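Side-chain contacts in translation initiation factor eif-2b-like protein (Chaetomium thermophilum, PDB 4ZEO), which probably serves as the delta regulatory subunit of eIF2B, the complex that exchanges GDP for GTP on the translation initiation factor eIF2: residues A380-G385 against E431-G436; A268-A273 against L299-K304. One frame throughout, in Å; residues are numbered along the deposited sequence.

Interaction 1 (A380-G385 against E431-G436)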
loop_
_atom_site.group_PDB
_atom_site.type_symbol
_atom_site.label_atom_id
_atom_site.label_comp_id
_atom_site.label_asym_id
_atom_site.label_seq_id
_atom_site.Cartn_x
_atom_site.Cartn_y
_atom_site.Cartn_z
ATOM N N ALA A 380 -20.832 -5.684 8.248
ATOM C CA ALA A 380 -21.583 -5.353 9.461
ATOM C C ALA A 380 -21.937 -3.869 9.512
ATOM O O ALA A 380 -23.039 -3.492 9.884
ATOM C CB ALA A 380 -20.788 -5.760 10.705
ATOM N N ALA A 381 -20.981 -3.033 9.135
ATOM C CA ALA A 381 -21.170 -1.597 9.115
ATOM C C ALA A 381 -22.187 -1.166 8.039
ATOM O O ALA A 381 -23.089 -0.354 8.312
ATOM C CB ALA A 381 -19.837 -0.924 8.909
ATOM N N THR A 382 -22.090 -1.766 6.853
ATOM C CA THR A 382 -22.993 -1.437 5.764
ATOM C C THR A 382 -24.426 -1.750 6.186
ATOM O O THR A 382 -25.348 -0.981 5.864
ATOM C CB THR A 382 -22.642 -2.200 4.443
ATOM O OG1 THR A 382 -21.345 -1.815 4.001
ATOM C CG2 THR A 382 -23.638 -1.891 3.307
ATOM N N ASN A 383 -24.607 -2.825 6.955
ATOM C CA ASN A 383 -25.947 -3.183 7.417
ATOM C C ASN A 383 -26.505 -2.289 8.504
ATOM O O ASN A 383 -27.712 -2.083 8.587
ATOM C CB ASN A 383 -25.983 -4.617 7.964
ATOM C CG ASN A 383 -26.265 -5.653 6.907
ATOM O OD1 ASN A 383 -25.365 -6.146 6.228
ATOM N ND2 ASN A 383 -27.543 -6.003 6.772
ATOM N N ALA A 384 -25.617 -1.758 9.325
ATOM C CA ALA A 384 -25.965 -0.785 10.347
ATOM C C ALA A 384 -26.297 0.611 9.778
ATOM O O ALA A 384 -26.940 1.410 10.445
ATOM C CB ALA A 384 -24.809 -0.683 11.360
ATOM N N GLY A 385 -25.845 0.908 8.565
ATOM C CA GLY A 385 -26.006 2.240 7.997
ATOM C C GLY A 385 -24.784 3.133 8.225
ATOM O O GLY A 385 -24.788 4.334 7.923
ATOM N N GLU A 431 -17.476 -4.078 -3.363
ATOM C CA GLU A 431 -17.672 -2.617 -3.375
ATOM C C GLU A 431 -19.014 -2.179 -2.750
ATOM O O GLU A 431 -19.169 -1.058 -2.287
ATOM C CB GLU A 431 -17.542 -2.073 -4.791
ATOM C CG GLU A 431 -18.840 -1.998 -5.573
ATOM C CD GLU A 431 -18.672 -1.210 -6.851
ATOM O OE1 GLU A 431 -19.544 -1.318 -7.746
ATOM O OE2 GLU A 431 -17.662 -0.469 -6.949
ATOM N N ARG A 432 -19.971 -3.088 -2.757
ATOM C CA ARG A 432 -21.290 -2.899 -2.183
ATOM C C ARG A 432 -21.170 -2.553 -0.673
ATOM O O ARG A 432 -22.074 -1.949 -0.073
ATOM C CB ARG A 432 -22.104 -4.178 -2.464
ATOM C CG ARG A 432 -23.277 -4.468 -1.606
ATOM C CD ARG A 432 -23.626 -5.988 -1.602
ATOM N NE ARG A 432 -23.523 -6.622 -2.917
ATOM C CZ ARG A 432 -22.862 -7.756 -3.152
ATOM N NH1 ARG A 432 -22.813 -8.258 -4.377
ATOM N NH2 ARG A 432 -22.249 -8.398 -2.161
ATOM N N TYR A 433 -20.069 -2.974 -0.055
ATOM C CA TYR A 433 -19.865 -2.716 1.366
ATOM C C TYR A 433 -18.902 -1.577 1.599
ATOM O O TYR A 433 -18.432 -1.377 2.733
ATOM C CB TYR A 433 -19.371 -3.971 2.100
ATOM C CG TYR A 433 -20.240 -5.176 1.834
ATOM C CD1 TYR A 433 -21.564 -5.233 2.304
ATOM C CD2 TYR A 433 -19.740 -6.275 1.144
ATOM C CE1 TYR A 433 -22.351 -6.329 2.064
ATOM C CE2 TYR A 433 -20.530 -7.384 0.905
ATOM C CZ TYR A 433 -21.826 -7.404 1.369
ATOM O OH TYR A 433 -22.602 -8.493 1.119
ATOM N N ILE A 434 -18.560 -0.866 0.526
ATOM C CA ILE A 434 -17.683 0.291 0.637
ATOM C C ILE A 434 -18.414 1.568 0.234
ATOM O O ILE A 434 -18.912 1.680 -0.880
ATOM C CB ILE A 434 -16.413 0.108 -0.215
ATOM C CG1 ILE A 434 -15.700 -1.188 0.182
ATOM C CG2 ILE A 434 -15.478 1.314 -0.079
ATOM C CD1 ILE A 434 -14.710 -1.700 -0.859
ATOM N N THR A 435 -18.503 2.516 1.162
ATOM C CA THR A 435 -19.138 3.806 0.912
ATOM C C THR A 435 -18.306 4.638 -0.058
ATOM O O THR A 435 -18.817 5.210 -1.009
ATOM C CB THR A 435 -19.336 4.601 2.218
ATOM O OG1 THR A 435 -20.107 3.823 3.144
ATOM C CG2 THR A 435 -20.059 5.931 1.956
ATOM N N GLY A 436 -17.012 4.721 0.201
ATOM C CA GLY A 436 -16.143 5.471 -0.669
ATOM C C GLY A 436 -14.692 5.176 -0.406
ATOM O O GLY A 436 -14.337 4.671 0.662
HETATM O O HOH W 1 -21.548 1.037 2.645
#
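Thr382 and Tyr433 make the close part of this contact. Their side chains cross at about a right angle. The threonine comes to the edge of the tyrosine ring, and its CB lies in the ring plane, 3.9 Å from Tyr433 CD1. Thr382 OG1 sits 3.2 Å from Tyr433 CA and also lies near the ring plane. With chi1 at -63°, the methyl of Thr382 is anti to the backbone N, which puts CG2 beside Arg432 O at 3.7 Å. Arg432 CG lies over one face of the tyrosine ring, 4.2 Å above the plane and toward its rim. Arg432 NH2 gives a weak hydrogen bond of 3.3 Å to Tyr433 OH, at the far end of the ring from the threonine.

The looser side is bridged by water. One water donates to Thr382 OG1 at 3.2 Å and is also hydrogen-bonded to Thr435 OG1. Thr435 in turn bonds to Val388 of strand 387-391, so the bridge leads from helix 374-384 to the parallel sheet.

No direct hydrogen bond joins the two segments; between them only packing and one water act. Tyr433 also touches Ala378 and Met379 of the helix, and Thr435 and Gly436 make backbone hydrogen bonds to strand 387-391. Thr382 OG1 is engaged by Ala378 O and by the water, so its polar needs are met without Tyr433, to which it offers only packing.

Interaction 2 (A268-A273 against L299-K304)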
loop_
_atom_site.group_PDB
_atom_site.type_symbol
_atom_site.label_atom_id
_atom_site.label_comp_id
_atom_site.label_asym_id
_atom_site.label_seq_id
_atom_site.Cartn_x
_atom_site.Cartn_y
_atom_site.Cartn_z
ATOM N N ALA A 268 1.760 10.707 -1.250
ATOM C CA ALA A 268 0.456 10.036 -1.235
ATOM C C ALA A 268 -0.015 9.771 0.192
ATOM O O ALA A 268 -1.186 10.014 0.510
ATOM C CB ALA A 268 0.504 8.722 -2.029
ATOM N N GLU A 269 0.898 9.317 1.051
ATOM C CA GLU A 269 0.560 9.049 2.456
ATOM C C GLU A 269 0.097 10.317 3.179
ATOM O O GLU A 269 -0.919 10.322 3.873
ATOM C CB GLU A 269 1.758 8.442 3.192
ATOM C CG GLU A 269 1.600 8.340 4.697
ATOM C CD GLU A 269 2.810 7.712 5.353
ATOM O OE1 GLU A 269 3.103 6.551 5.037
ATOM O OE2 GLU A 269 3.498 8.383 6.151
ATOM N N TYR A 270 0.832 11.406 2.976
ATOM C CA TYR A 270 0.495 12.658 3.632
ATOM C C TYR A 270 -0.875 13.154 3.181
ATOM O O TYR A 270 -1.698 13.515 4.003
ATOM C CB TYR A 270 1.552 13.732 3.337
ATOM C CG TYR A 270 1.187 15.059 3.922
ATOM C CD1 TYR A 270 1.593 15.404 5.210
ATOM C CD2 TYR A 270 0.385 15.951 3.215
ATOM C CE1 TYR A 270 1.234 16.617 5.768
ATOM C CE2 TYR A 270 0.007 17.147 3.760
ATOM C CZ TYR A 270 0.438 17.484 5.036
ATOM O OH TYR A 270 0.068 18.695 5.563
ATOM N N VAL A 271 -1.102 13.166 1.871
ATOM C CA VAL A 271 -2.333 13.694 1.315
ATOM C C VAL A 271 -3.537 12.875 1.747
ATOM O O VAL A 271 -4.537 13.447 2.187
ATOM C CB VAL A 271 -2.271 13.769 -0.248
ATOM C CG1 VAL A 271 -3.659 14.047 -0.852
ATOM C CG2 VAL A 271 -1.256 14.809 -0.701
ATOM N N ILE A 272 -3.432 11.547 1.681
ATOM C CA ILE A 272 -4.542 10.675 2.090
ATOM C C ILE A 272 -4.869 10.872 3.577
ATOM O O ILE A 272 -6.033 11.023 3.954
ATOM C CB ILE A 272 -4.227 9.173 1.826
ATOM C CG1 ILE A 272 -4.223 8.880 0.321
ATOM C CG2 ILE A 272 -5.256 8.277 2.501
ATOM C CD1 ILE A 272 -3.658 7.495 -0.050
ATOM N N ALA A 273 -3.846 10.894 4.421
ATOM C CA ALA A 273 -4.070 11.048 5.863
ATOM C C ALA A 273 -4.696 12.408 6.145
ATOM O O ALA A 273 -5.634 12.517 6.930
ATOM C CB ALA A 273 -2.775 10.875 6.638
ATOM N N LEU A 299 -5.695 8.995 11.858
ATOM C CA LEU A 299 -6.113 9.183 13.244
ATOM C C LEU A 299 -5.121 10.077 13.981
ATOM O O LEU A 299 -5.518 10.956 14.735
ATOM C CB LEU A 299 -6.282 7.822 13.946
ATOM C CG LEU A 299 -7.411 6.956 13.338
ATOM C CD1 LEU A 299 -7.572 5.581 14.024
ATOM C CD2 LEU A 299 -8.752 7.713 13.364
ATOM N N LEU A 300 -3.828 9.872 13.755
ATOM C CA LEU A 300 -2.826 10.739 14.387
ATOM C C LEU A 300 -2.954 12.176 13.868
ATOM O O LEU A 300 -2.811 13.128 14.622
ATOM C CB LEU A 300 -1.403 10.191 14.175
ATOM C CG LEU A 300 -1.152 8.858 14.912
ATOM C CD1 LEU A 300 0.233 8.258 14.625
ATOM C CD2 LEU A 300 -1.395 8.977 16.414
ATOM N N ARG A 301 -3.269 12.328 12.591
ATOM C CA ARG A 301 -3.433 13.658 12.014
ATOM C C ARG A 301 -4.621 14.416 12.634
ATOM O O ARG A 301 -4.489 15.584 13.022
ATOM C CB ARG A 301 -3.594 13.544 10.489
ATOM C CG ARG A 301 -3.882 14.845 9.775
ATOM C CD ARG A 301 -2.650 15.678 9.615
ATOM N NE ARG A 301 -3.013 16.957 9.025
ATOM C CZ ARG A 301 -2.154 17.897 8.627
ATOM N NH1 ARG A 301 -0.840 17.729 8.742
ATOM N NH2 ARG A 301 -2.630 19.014 8.107
ATOM N N ALA A 302 -5.764 13.739 12.767
ATOM C CA ALA A 302 -6.965 14.367 13.317
ATOM C C ALA A 302 -6.724 14.822 14.737
ATOM O O ALA A 302 -7.123 15.931 15.126
ATOM C CB ALA A 302 -8.140 13.414 13.264
ATOM N N ARG A 303 -6.021 13.986 15.493
ATOM C CA ARG A 303 -5.672 14.323 16.869
ATOM C C ARG A 303 -4.735 15.532 16.919
ATOM O O ARG A 303 -4.923 16.427 17.738
ATOM C CB ARG A 303 -5.018 13.133 17.568
ATOM C CG ARG A 303 -4.713 13.376 19.037
ATOM C CD ARG A 303 -6.008 13.495 19.814
ATOM N NE ARG A 303 -5.792 13.987 21.164
ATOM C CZ ARG A 303 -6.443 15.021 21.680
ATOM N NH1 ARG A 303 -7.340 15.665 20.938
ATOM N NH2 ARG A 303 -6.198 15.412 22.925
ATOM N N LYS A 304 -3.738 15.566 16.039
ATOM C CA LYS A 304 -2.827 16.705 16.004
ATOM C C LYS A 304 -3.573 17.976 15.608
ATOM O O LYS A 304 -3.205 19.063 16.032
ATOM C CB LYS A 304 -1.651 16.452 15.044
ATOM C CG LYS A 304 -0.339 16.139 15.770
ATOM C CD LYS A 304 0.750 15.690 14.815
ATOM C CE LYS A 304 0.500 14.241 14.381
ATOM N NZ LYS A 304 1.504 13.680 13.427
#
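Extended first torsions send Tyr270 and Arg301 out from their helices to meet each other: chi1 is 176° in the tyrosine and 175° in the arginine. Arg301 then bends at chi2, which brings its guanidinium to the phenol end of the ring. Arg301 NH1 lies 3.4 Å from Tyr270 OH, and NH2 is 3.7 Å from the same oxygen. NH1 also approaches the rim, 3.8 Å from Tyr270 CE1. The ring and guanidinium planes are 79° apart, so the two flat groups do not stack. Nearer its backbone, Arg301 CG lies 4.1 Å from Ala273 O.

Both polar groups have clear partners outside the two segments. Tyr270 OH is hydrogen-bonded to Arg274 NH1, one turn further along its own helix. Arg301 NE forms a salt bridge with Glu305. Arg301 NH2 also lies close to Arg274 NE, and Glu305 probably offsets some of this gathered positive charge. Alanine in place of Arg301 would probably leave Glu305 without its salt-bridge mate and open a gap beside the phenol oxygen of Tyr270.

The contact joins the long helix 246-277 to helix 293-304, with strand 285-289 of the parallel sheet between them in sequence. Ala273 packs on Lys297 and Thr298, and Ile272 on Leu294, so the helices also meet through the preceding turns of helix 293-304. Leu299 and Leu300 both touch Leu329, linking helix 293-304 to its neighbour, helix 321-331.

How the interactions relate
Interaction 2 comes first along the chain and closes before interaction 1 opens. Their centres are 23 Å apart, and their nearest atoms are about 10 Å apart, so they do not touch. Both belong to the Rossmann-like part of the chain, whose parallel strands run in the order 3-2-1-4-5-6. This six-stranded sheet is their common reference. Interaction 2 joins helix 246-277 to helix 293-304, which follows strand 285-289 in the middle of the sheet. Interaction 1 lies near the edge: helix 374-384 precedes strand 387-391, and the 431-436 loop leads into the outermost strand, 436-438. The contacts thus lie at separate places around one sheet, each with its own local packing.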